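Minor fimbrium subunit Mfa5 (Porphyromonas gingivalis ATCC 33277, PDB 6TO1) serves as an accessory subunit of the minor (Mfa1) fimbriae, adhesive pili that mediate biofilm formation and attachment to host cells and other oral bacteria. Local coordinates at residues T587-Q592 with I628-P633; V157-P162 with A396-A401; N289-S294 with Y335-P340. All blocks are in the same frame, centred on the assembly; numbering follows the deposited sequence.

Interaction 1 of 3, residues T587-Q592 with I628-P633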
loop_
_atom_site.group_PDB
_atom_site.type_symbol
_atom_site.label_atom_id
_atom_site.label_comp_id
_atom_site.label_asym_id
_atom_site.label_seq_id
_atom_site.Cartn_x
_atom_site.Cartn_y
_atom_site.Cartn_z
ATOM N N THR A 587 -15.597 -6.472 -39.310
ATOM C CA THR A 587 -14.649 -7.539 -39.591
ATOM C C THR A 587 -13.912 -7.326 -40.895
ATOM O O THR A 587 -13.098 -8.177 -41.270
ATOM C CB THR A 587 -15.363 -8.894 -39.612
ATOM O OG1 THR A 587 -16.201 -8.986 -40.769
ATOM C CG2 THR A 587 -16.215 -9.048 -38.368
ATOM N N THR A 588 -14.161 -6.216 -41.589
ATOM C CA THR A 588 -13.468 -5.967 -42.839
ATOM C C THR A 588 -13.112 -4.496 -42.987
ATOM O O THR A 588 -13.768 -3.606 -42.438
ATOM C CB THR A 588 -14.307 -6.412 -44.063
ATOM O OG1 THR A 588 -13.540 -6.195 -45.251
ATOM C CG2 THR A 588 -15.616 -5.630 -44.128
ATOM N N GLU A 589 -12.053 -4.262 -43.745
ATOM C CA GLU A 589 -11.652 -2.930 -44.157
ATOM C C GLU A 589 -12.133 -2.609 -45.566
ATOM O O GLU A 589 -11.907 -1.498 -46.047
ATOM C CB GLU A 589 -10.133 -2.807 -44.041
ATOM C CG GLU A 589 -9.617 -2.867 -42.554
ATOM C CD GLU A 589 -9.738 -4.248 -41.862
ATOM O OE1 GLU A 589 -10.545 -4.407 -40.901
ATOM O OE2 GLU A 589 -8.996 -5.177 -42.245
ATOM N N ALA A 590 -12.798 -3.552 -46.236
ATOM C CA ALA A 590 -13.316 -3.293 -47.573
ATOM C C ALA A 590 -14.565 -2.430 -47.461
ATOM O O ALA A 590 -15.413 -2.650 -46.589
ATOM C CB ALA A 590 -13.638 -4.590 -48.304
ATOM N N LEU A 591 -14.655 -1.413 -48.313
ATOM C CA LEU A 591 -15.835 -0.562 -48.293
ATOM C C LEU A 591 -17.078 -1.397 -48.560
ATOM O O LEU A 591 -17.070 -2.316 -49.389
ATOM C CB LEU A 591 -15.704 0.546 -49.327
ATOM C CG LEU A 591 -14.550 1.521 -49.205
ATOM C CD1 LEU A 591 -14.539 2.427 -50.430
ATOM C CD2 LEU A 591 -14.669 2.320 -47.928
ATOM N N GLN A 592 -18.129 -1.100 -47.814
ATOM C CA GLN A 592 -19.465 -1.600 -48.082
ATOM C C GLN A 592 -20.185 -0.538 -48.917
ATOM O O GLN A 592 -20.322 0.617 -48.481
ATOM C CB GLN A 592 -20.218 -1.874 -46.786
ATOM C CG GLN A 592 -19.597 -2.961 -45.897
ATOM C CD GLN A 592 -18.876 -2.390 -44.682
ATOM O OE1 GLN A 592 -19.507 -2.051 -43.680
ATOM N NE2 GLN A 592 -17.558 -2.269 -44.777
ATOM N N ILE A 628 -18.547 2.882 -47.569
ATOM C CA ILE A 628 -18.081 3.267 -46.240
ATOM C C ILE A 628 -17.514 2.046 -45.524
ATOM O O ILE A 628 -17.803 0.894 -45.866
ATOM C CB ILE A 628 -19.204 3.898 -45.383
ATOM C CG1 ILE A 628 -20.422 2.968 -45.311
ATOM C CG2 ILE A 628 -19.586 5.258 -45.932
ATOM C CD1 ILE A 628 -21.563 3.523 -44.483
ATOM N N SER A 629 -16.687 2.318 -44.509
ATOM C CA SER A 629 -16.113 1.263 -43.678
ATOM C C SER A 629 -15.817 1.850 -42.303
ATOM O O SER A 629 -15.926 3.058 -42.090
ATOM C CB SER A 629 -14.819 0.708 -44.262
ATOM O OG SER A 629 -13.778 1.691 -44.141
ATOM N N TRP A 630 -15.362 0.998 -41.382
ATOM C CA TRP A 630 -14.971 1.503 -40.068
ATOM C C TRP A 630 -13.762 2.422 -40.131
ATOM O O TRP A 630 -13.613 3.282 -39.253
ATOM C CB TRP A 630 -14.722 0.344 -39.109
ATOM C CG TRP A 630 -13.519 -0.482 -39.320
ATOM C CD1 TRP A 630 -13.450 -1.680 -39.959
ATOM C CD2 TRP A 630 -12.212 -0.225 -38.801
ATOM N NE1 TRP A 630 -12.173 -2.180 -39.898
ATOM C CE2 TRP A 630 -11.391 -1.296 -39.200
ATOM C CE3 TRP A 630 -11.652 0.826 -38.056
ATOM C CZ2 TRP A 630 -10.037 -1.362 -38.872
ATOM C CZ3 TRP A 630 -10.298 0.759 -37.728
ATOM C CH2 TRP A 630 -9.510 -0.330 -38.139
ATOM N N LYS A 631 -12.926 2.302 -41.158
ATOM C CA LYS A 631 -11.803 3.216 -41.314
ATOM C C LYS A 631 -12.148 4.457 -42.125
ATOM O O LYS A 631 -11.465 5.479 -42.000
ATOM C CB LYS A 631 -10.624 2.502 -41.980
ATOM C CG LYS A 631 -10.143 1.268 -41.235
ATOM C CD LYS A 631 -8.970 0.607 -41.960
ATOM C CE LYS A 631 -7.625 1.079 -41.418
ATOM N NZ LYS A 631 -7.433 2.538 -41.555
ATOM N N LYS A 632 -13.174 4.395 -42.966
ATOM C CA LYS A 632 -13.572 5.524 -43.805
ATOM C C LYS A 632 -15.090 5.598 -43.712
ATOM O O LYS A 632 -15.810 5.097 -44.582
ATOM C CB LYS A 632 -13.086 5.330 -45.245
ATOM C CG LYS A 632 -11.565 5.381 -45.382
ATOM C CD LYS A 632 -10.996 6.735 -44.949
ATOM C CE LYS A 632 -9.451 6.748 -45.044
ATOM N NZ LYS A 632 -8.918 8.011 -44.447
ATOM N N PRO A 633 -15.612 6.196 -42.642
ATOM C CA PRO A 633 -17.022 5.986 -42.284
ATOM C C PRO A 633 -17.984 7.062 -42.750
ATOM O O PRO A 633 -19.154 6.991 -42.367
ATOM C CB PRO A 633 -16.946 5.987 -40.752
ATOM C CG PRO A 633 -15.953 7.104 -40.494
ATOM C CD PRO A 633 -14.858 6.832 -41.536
HETATM O O HOH W 1 -15.873 -1.869 -42.295
HETATM O O HOH W 2 -11.501 1.021 -45.413
#
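Glu-589 and Trp-630 extend alongside each other in the same direction, where the loop before strand 592-596 meets the turn between strands 624-628 and 634-643. Followed outward, the glutamate first passes Lys-631 in the conformer modelled here, one of two: CB only brushes CD, whereas Glu-589 CG lies 3.6 Å from Lys-631 CD. A bend at chi2 (70°) then turns the carboxylate toward the indole, and Glu-589 CD comes beside Trp-630 NE1 at 3.8 Å. At the tip, Glu-589 OE1 accepts from Trp-630 NE1 at 2.9 Å, with an N-H...O angle of 156°. It lies in the plane of the indole and uses its anti lone pair, while the carboxylate plane stands 75° from the ring. Phe-498 meets the indole edge-to-face.

Nearer the strand ends the backbone takes over. Gln-592 and Ile-628 form an antiparallel hydrogen-bonded pair: Gln-592 N to Ile-628 O is 2.8 Å, and Ile-628 N to Gln-592 O is 3.0 Å. Leu-591 CD2 packs against Ser-629 CB at 4.0 Å. Gln-592 NE2 gives one bond back to Ala-590 O (2.8 Å) and another to a water that also joins Thr-588 O and Trp-630 N. A second water links Glu-589 O with Ser-629 OG, which itself accepts from Lys-632 N in an ST motif. The charged end of Lys-632 leaves for a salt bridge with Asp-482.

Polar groups thus make the directional links: two strand bonds, two bridging waters, and a charge-assisted hydrogen bond that holds the N-H edge of the indole, where the carboxylate probably polarises the N-H.

Interaction 2 of 3, residues V157-P162 with A396-A401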
loop_
_atom_site.group_PDB
_atom_site.type_symbol
_atom_site.label_atom_id
_atom_site.label_comp_id
_atom_site.label_asym_id
_atom_site.label_seq_id
_atom_site.Cartn_x
_atom_site.Cartn_y
_atom_site.Cartn_z
ATOM N N VAL A 157 1.024 -15.874 21.870
ATOM C CA VAL A 157 1.475 -16.573 20.668
ATOM C C VAL A 157 0.342 -16.660 19.653
ATOM O O VAL A 157 0.508 -16.324 18.477
ATOM C CB VAL A 157 2.017 -17.967 21.026
ATOM C CG1 VAL A 157 2.155 -18.817 19.788
ATOM C CG2 VAL A 157 3.363 -17.828 21.769
ATOM N N LYS A 158 -0.823 -17.106 20.097
ATOM C CA LYS A 158 -1.943 -17.291 19.180
ATOM C C LYS A 158 -2.462 -15.978 18.623
ATOM O O LYS A 158 -2.910 -15.935 17.478
ATOM C CB LYS A 158 -3.058 -18.032 19.903
ATOM C CG LYS A 158 -2.664 -19.439 20.308
ATOM C CD LYS A 158 -3.758 -20.079 21.146
ATOM C CE LYS A 158 -3.360 -21.451 21.652
ATOM N NZ LYS A 158 -4.317 -21.933 22.694
ATOM N N LYS A 159 -2.415 -14.906 19.413
ATOM C CA LYS A 159 -2.827 -13.596 18.935
ATOM C C LYS A 159 -1.875 -13.048 17.882
ATOM O O LYS A 159 -2.309 -12.431 16.900
ATOM C CB LYS A 159 -2.936 -12.653 20.139
ATOM C CG LYS A 159 -3.671 -11.382 19.875
ATOM C CD LYS A 159 -3.666 -10.521 21.122
ATOM C CE LYS A 159 -4.848 -10.824 22.023
ATOM N NZ LYS A 159 -4.851 -9.881 23.185
ATOM N N MET A 160 -0.577 -13.268 18.043
ATOM C CA MET A 160 0.381 -12.744 17.075
ATOM C C MET A 160 0.544 -13.655 15.870
ATOM O O MET A 160 0.986 -13.185 14.824
ATOM C CB MET A 160 1.702 -12.480 17.803
ATOM C CG MET A 160 1.587 -11.304 18.803
ATOM S SD MET A 160 3.315 -10.953 19.489
ATOM C CE MET A 160 3.681 -11.945 20.412
ATOM N N LEU A 161 0.191 -14.929 15.983
ATOM C CA LEU A 161 0.268 -15.864 14.866
ATOM C C LEU A 161 -1.120 -16.435 14.592
ATOM O O LEU A 161 -1.348 -17.643 14.711
ATOM C CB LEU A 161 1.267 -16.970 15.167
ATOM C CG LEU A 161 2.743 -16.582 15.217
ATOM C CD1 LEU A 161 3.576 -17.725 15.817
ATOM C CD2 LEU A 161 3.248 -16.199 13.843
ATOM N N PRO A 162 -2.077 -15.581 14.240
ATOM C CA PRO A 162 -3.478 -16.041 14.138
ATOM C C PRO A 162 -3.735 -17.050 13.013
ATOM O O PRO A 162 -4.739 -17.774 13.074
ATOM C CB PRO A 162 -4.253 -14.737 13.899
ATOM C CG PRO A 162 -3.261 -13.824 13.261
ATOM C CD PRO A 162 -1.932 -14.145 13.936
ATOM N N ALA A 396 -3.504 -7.273 25.435
ATOM C CA ALA A 396 -2.146 -7.015 24.976
ATOM C C ALA A 396 -1.839 -7.645 23.618
ATOM O O ALA A 396 -2.291 -8.745 23.296
ATOM C CB ALA A 396 -1.141 -7.548 26.005
ATOM N N PHE A 397 -1.004 -6.940 22.842
ATOM C CA PHE A 397 -0.399 -7.455 21.595
ATOM C C PHE A 397 -1.454 -7.747 20.529
ATOM O O PHE A 397 -1.373 -8.749 19.812
ATOM C CB PHE A 397 0.481 -8.689 21.857
ATOM C CG PHE A 397 1.528 -8.434 22.908
ATOM C CD1 PHE A 397 2.505 -7.482 22.684
ATOM C CD2 PHE A 397 1.485 -9.073 24.122
ATOM C CE1 PHE A 397 3.424 -7.188 23.646
ATOM C CE2 PHE A 397 2.417 -8.778 25.100
ATOM C CZ PHE A 397 3.370 -7.833 24.861
ATOM N N ASP A 398 -2.423 -6.842 20.398
ATOM C CA ASP A 398 -3.539 -7.079 19.484
ATOM C C ASP A 398 -3.100 -7.010 18.025
ATOM O O ASP A 398 -3.552 -7.812 17.197
ATOM C CB ASP A 398 -4.652 -6.059 19.740
ATOM C CG ASP A 398 -5.683 -6.544 20.740
ATOM O OD1 ASP A 398 -5.678 -7.749 21.080
ATOM O OD2 ASP A 398 -6.503 -5.708 21.189
ATOM N N ASN A 399 -2.248 -6.044 17.676
ATOM C CA ASN A 399 -1.789 -5.881 16.292
ATOM C C ASN A 399 -0.282 -5.666 16.309
ATOM O O ASN A 399 0.204 -4.542 16.163
ATOM C CB ASN A 399 -2.506 -4.733 15.605
ATOM C CG ASN A 399 -3.970 -5.011 15.404
ATOM O OD1 ASN A 399 -4.804 -4.577 16.198
ATOM N ND2 ASN A 399 -4.297 -5.754 14.350
ATOM N N ILE A 400 0.464 -6.754 16.495
ATOM C CA ILE A 400 1.908 -6.608 16.527
ATOM C C ILE A 400 2.439 -6.277 15.145
ATOM O O ILE A 400 3.492 -5.644 15.010
ATOM C CB ILE A 400 2.566 -7.874 17.096
ATOM C CG1 ILE A 400 4.008 -7.555 17.513
ATOM C CG2 ILE A 400 2.554 -9.005 16.108
ATOM C CD1 ILE A 400 4.082 -6.626 18.752
ATOM N N ALA A 401 1.725 -6.686 14.101
ATOM C CA ALA A 401 2.174 -6.498 12.737
ATOM C C ALA A 401 1.488 -5.270 12.160
ATOM O O ALA A 401 0.260 -5.176 12.173
ATOM C CB ALA A 401 1.861 -7.717 11.869
#
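Lys-159 reaches from the last turn of helix 143-160, in the von Willebrand factor type A domain, to the loop that follows helix 390-395. Its ammonium group has two acceptors across the contact. The backbone oxygen of Ala-396 lies 2.8 Å from Lys-159 NZ, the ammonium approaching from outside the carbonyl plane. The carboxylate of Asp-398 makes a salt bridge, Lys-159 NZ to Asp-398 OD1 being 3.1 Å; the oxygen is met on its syn side, 32° out of the carboxylate plane. A third acceptor, Ala-394 O, belongs to helix 390-395, so one nitrogen ties together the helix end and the loop leaving it. With Lys-159 CG anti to the backbone N and chi2 extended, Lys-159 CD passes Phe-397 O at 3.2 Å; the bend at chi3 (-89°) then turns CE and NZ toward the acceptors. Inside the helix end, Leu-161 N is satisfied by Val-157 O at 2.9 Å.

Apolar contact takes over at Met-160. Its sulfur makes an oblique Met-aromatic contact with the Phe-397 ring, Met-160 SD being 5.3 Å from the centroid and 39° off the normal. Phe-156 and His-359 meet that ring edge-to-face, while Met-160 also touches Val-128 and Ile-172 on two strands of the central sheet. Its closest approach to the loop is Met-160 CG against Ile-400 CG2, at 3.7 Å.

Interaction 3 of 3, residues N289-S294 with Y335-P340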
loop_
_atom_site.group_PDB
_atom_site.type_symbol
_atom_site.label_atom_id
_atom_site.label_comp_id
_atom_site.label_asym_id
_atom_site.label_seq_id
_atom_site.Cartn_x
_atom_site.Cartn_y
_atom_site.Cartn_z
ATOM N N ASN A 289 28.661 -8.541 55.111
ATOM C CA ASN A 289 28.304 -7.252 55.683
ATOM C C ASN A 289 27.001 -6.770 55.052
ATOM O O ASN A 289 26.774 -6.965 53.854
ATOM C CB ASN A 289 29.414 -6.243 55.439
ATOM C CG ASN A 289 30.587 -6.473 56.367
ATOM O OD1 ASN A 289 30.514 -6.186 57.548
ATOM N ND2 ASN A 289 31.670 -6.986 55.831
ATOM N N TYR A 290 26.145 -6.142 55.857
ATOM C CA TYR A 290 24.834 -5.737 55.362
ATOM C C TYR A 290 24.767 -4.242 55.058
ATOM O O TYR A 290 25.530 -3.440 55.609
ATOM C CB TYR A 290 23.764 -6.127 56.388
ATOM C CG TYR A 290 23.510 -7.613 56.411
ATOM C CD1 TYR A 290 22.578 -8.192 55.564
ATOM C CD2 TYR A 290 24.231 -8.451 57.256
ATOM C CE1 TYR A 290 22.366 -9.562 55.554
ATOM C CE2 TYR A 290 24.008 -9.812 57.264
ATOM C CZ TYR A 290 23.085 -10.360 56.417
ATOM O OH TYR A 290 22.867 -11.711 56.402
ATOM N N PRO A 291 23.887 -3.844 54.143
ATOM C CA PRO A 291 23.918 -2.470 53.627
ATOM C C PRO A 291 23.287 -1.445 54.560
ATOM O O PRO A 291 22.442 -1.748 55.404
ATOM C CB PRO A 291 23.124 -2.553 52.319
ATOM C CG PRO A 291 22.286 -3.766 52.462
ATOM C CD PRO A 291 23.035 -4.721 53.323
ATOM N N THR A 292 23.744 -0.218 54.377
ATOM C CA THR A 292 23.221 0.971 55.024
ATOM C C THR A 292 22.885 1.994 53.949
ATOM O O THR A 292 23.084 1.762 52.749
ATOM C CB THR A 292 24.244 1.560 56.005
ATOM O OG1 THR A 292 25.334 2.119 55.254
ATOM C CG2 THR A 292 24.740 0.510 56.965
ATOM N N HIS A 293 22.385 3.169 54.378
ATOM C CA HIS A 293 22.048 4.187 53.392
ATOM C C HIS A 293 23.251 4.647 52.579
ATOM O O HIS A 293 23.069 5.233 51.501
ATOM C CB HIS A 293 21.391 5.394 54.080
ATOM C CG HIS A 293 19.968 5.158 54.470
ATOM N ND1 HIS A 293 18.974 4.923 53.544
ATOM C CD2 HIS A 293 19.373 5.104 55.685
ATOM C CE1 HIS A 293 17.831 4.722 54.172
ATOM N NE2 HIS A 293 18.042 4.841 55.471
ATOM N N SER A 294 24.467 4.421 53.061
ATOM C CA SER A 294 25.672 4.841 52.355
ATOM C C SER A 294 26.243 3.759 51.441
ATOM O O SER A 294 27.220 4.016 50.737
ATOM C CB SER A 294 26.747 5.262 53.363
ATOM O OG SER A 294 26.280 6.382 54.105
ATOM N N TYR A 335 30.366 -0.646 51.775
ATOM C CA TYR A 335 29.956 -1.953 51.282
ATOM C C TYR A 335 29.253 -1.813 49.934
ATOM O O TYR A 335 28.549 -0.821 49.657
ATOM C CB TYR A 335 29.109 -2.720 52.288
ATOM C CG TYR A 335 29.772 -2.805 53.630
ATOM C CD1 TYR A 335 31.102 -3.203 53.748
ATOM C CD2 TYR A 335 29.087 -2.454 54.780
ATOM C CE1 TYR A 335 31.726 -3.246 54.994
ATOM C CE2 TYR A 335 29.713 -2.485 56.027
ATOM C CZ TYR A 335 31.024 -2.878 56.118
ATOM O OH TYR A 335 31.625 -2.920 57.377
ATOM N N TYR A 336 29.567 -2.786 49.068
ATOM C CA TYR A 336 29.249 -2.784 47.645
ATOM C C TYR A 336 28.528 -4.080 47.301
ATOM O O TYR A 336 28.933 -5.155 47.753
ATOM C CB TYR A 336 30.524 -2.667 46.792
ATOM C CG TYR A 336 31.221 -1.371 47.017
ATOM C CD1 TYR A 336 31.159 -0.369 46.071
ATOM C CD2 TYR A 336 31.900 -1.116 48.211
ATOM C CE1 TYR A 336 31.770 0.854 46.281
ATOM C CE2 TYR A 336 32.501 0.106 48.430
ATOM C CZ TYR A 336 32.441 1.073 47.472
ATOM O OH TYR A 336 33.051 2.283 47.683
ATOM N N TYR A 337 27.475 -3.978 46.478
ATOM C CA TYR A 337 26.601 -5.111 46.201
ATOM C C TYR A 337 26.233 -5.111 44.732
ATOM O O TYR A 337 25.810 -4.072 44.211
ATOM C CB TYR A 337 25.303 -5.054 47.023
ATOM C CG TYR A 337 25.562 -4.981 48.495
ATOM C CD1 TYR A 337 25.588 -6.134 49.266
ATOM C CD2 TYR A 337 25.852 -3.776 49.093
ATOM C CE1 TYR A 337 25.872 -6.085 50.608
ATOM C CE2 TYR A 337 26.142 -3.714 50.436
ATOM C CZ TYR A 337 26.149 -4.871 51.179
ATOM O OH TYR A 337 26.450 -4.773 52.532
ATOM N N TYR A 338 26.390 -6.261 44.069
ATOM C CA TYR A 338 25.797 -6.422 42.747
ATOM C C TYR A 338 24.277 -6.392 42.892
ATOM O O TYR A 338 23.715 -6.873 43.882
ATOM C CB TYR A 338 26.278 -7.719 42.091
ATOM C CG TYR A 338 27.794 -7.751 41.895
ATOM C CD1 TYR A 338 28.397 -7.139 40.800
ATOM C CD2 TYR A 338 28.616 -8.380 42.831
ATOM C CE1 TYR A 338 29.777 -7.143 40.649
ATOM C CE2 TYR A 338 29.989 -8.426 42.665
ATOM C CZ TYR A 338 30.563 -7.780 41.600
ATOM O OH TYR A 338 31.931 -7.806 41.440
ATOM N N PHE A 339 23.615 -5.797 41.908
ATOM C CA PHE A 339 22.190 -5.490 41.934
ATOM C C PHE A 339 21.589 -6.039 40.648
ATOM O O PHE A 339 21.523 -5.335 39.628
ATOM C CB PHE A 339 22.010 -3.979 42.085
ATOM C CG PHE A 339 20.579 -3.509 42.157
ATOM C CD1 PHE A 339 19.548 -4.351 42.541
ATOM C CD2 PHE A 339 20.292 -2.201 41.848
ATOM C CE1 PHE A 339 18.249 -3.898 42.593
ATOM C CE2 PHE A 339 19.005 -1.723 41.899
ATOM C CZ PHE A 339 17.972 -2.575 42.269
ATOM N N PRO A 340 21.180 -7.312 40.640
ATOM C CA PRO A 340 20.712 -7.909 39.374
ATOM C C PRO A 340 19.587 -7.178 38.679
ATOM O O PRO A 340 19.546 -7.199 37.438
ATOM C CB PRO A 340 20.310 -9.336 39.799
ATOM C CG PRO A 340 21.355 -9.678 40.805
ATOM C CD PRO A 340 21.532 -8.373 41.620
#
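Asn-289 lies flat on Tyr-335 where the loop before strand 296-298 meets strand 336-338, part of a small four-stranded mixed sheet. Amide and ring planes are 6° apart, a stacked arrangement. Beside the amide and at much the same height over the ring, Asn-289 CB sits 3.6 Å from the centroid of the Tyr-335 ring and only 2° off its normal, a CH-pi contact over the face. Asn-289 CG follows at 3.6 Å from Tyr-335 CZ, displaced toward the hydroxyl end. The amide's rotation is further fixed from outside, since ND2 is hydrogen-bonded to Tyr-327 OH.

Tyr-337 approaches differently. Its hydroxyl donates to the backbone oxygen of Asn-289, with Tyr-337 OH to Asn-289 O at 2.6 Å. The oxygen lies in the plane of the ring, at its edge, yet the hydroxyl comes from well above the carbonyl plane, by 53°, away from the lone-pair directions. Pro-291 crosses the same tyrosine at about a right angle and puts CG over one face. Tyr-290, between Asn-289 and Pro-291 in sequence, turns away, its side chain about 7 Å from the bound calcium ion. On the proline side, the nearest apolar approach is Pro-291 CB to Tyr-337 CE2, 3.7 Å.

In the fold
Interactions 2 and 3 lie in one part of the elongated chain, their centres about 42 Å apart, and interaction 3 falls within the sequence between the two segments of interaction 2. Interaction 1 is remote: its centre is about 102 Å from that of interaction 3, on the opposite side of the chain's centre. All three are partly buried, and none shares a strand or helix with another. Interaction 1, with three exposed residues, mixes strand pairing, waters and a charged carboxylate. Interaction 2 joins a helix end to a loop through an ammonium group, with apolar packing beside the central sheet. Interaction 3 is uncharged and mostly aromatic, its touching residues all partly exposed or buried.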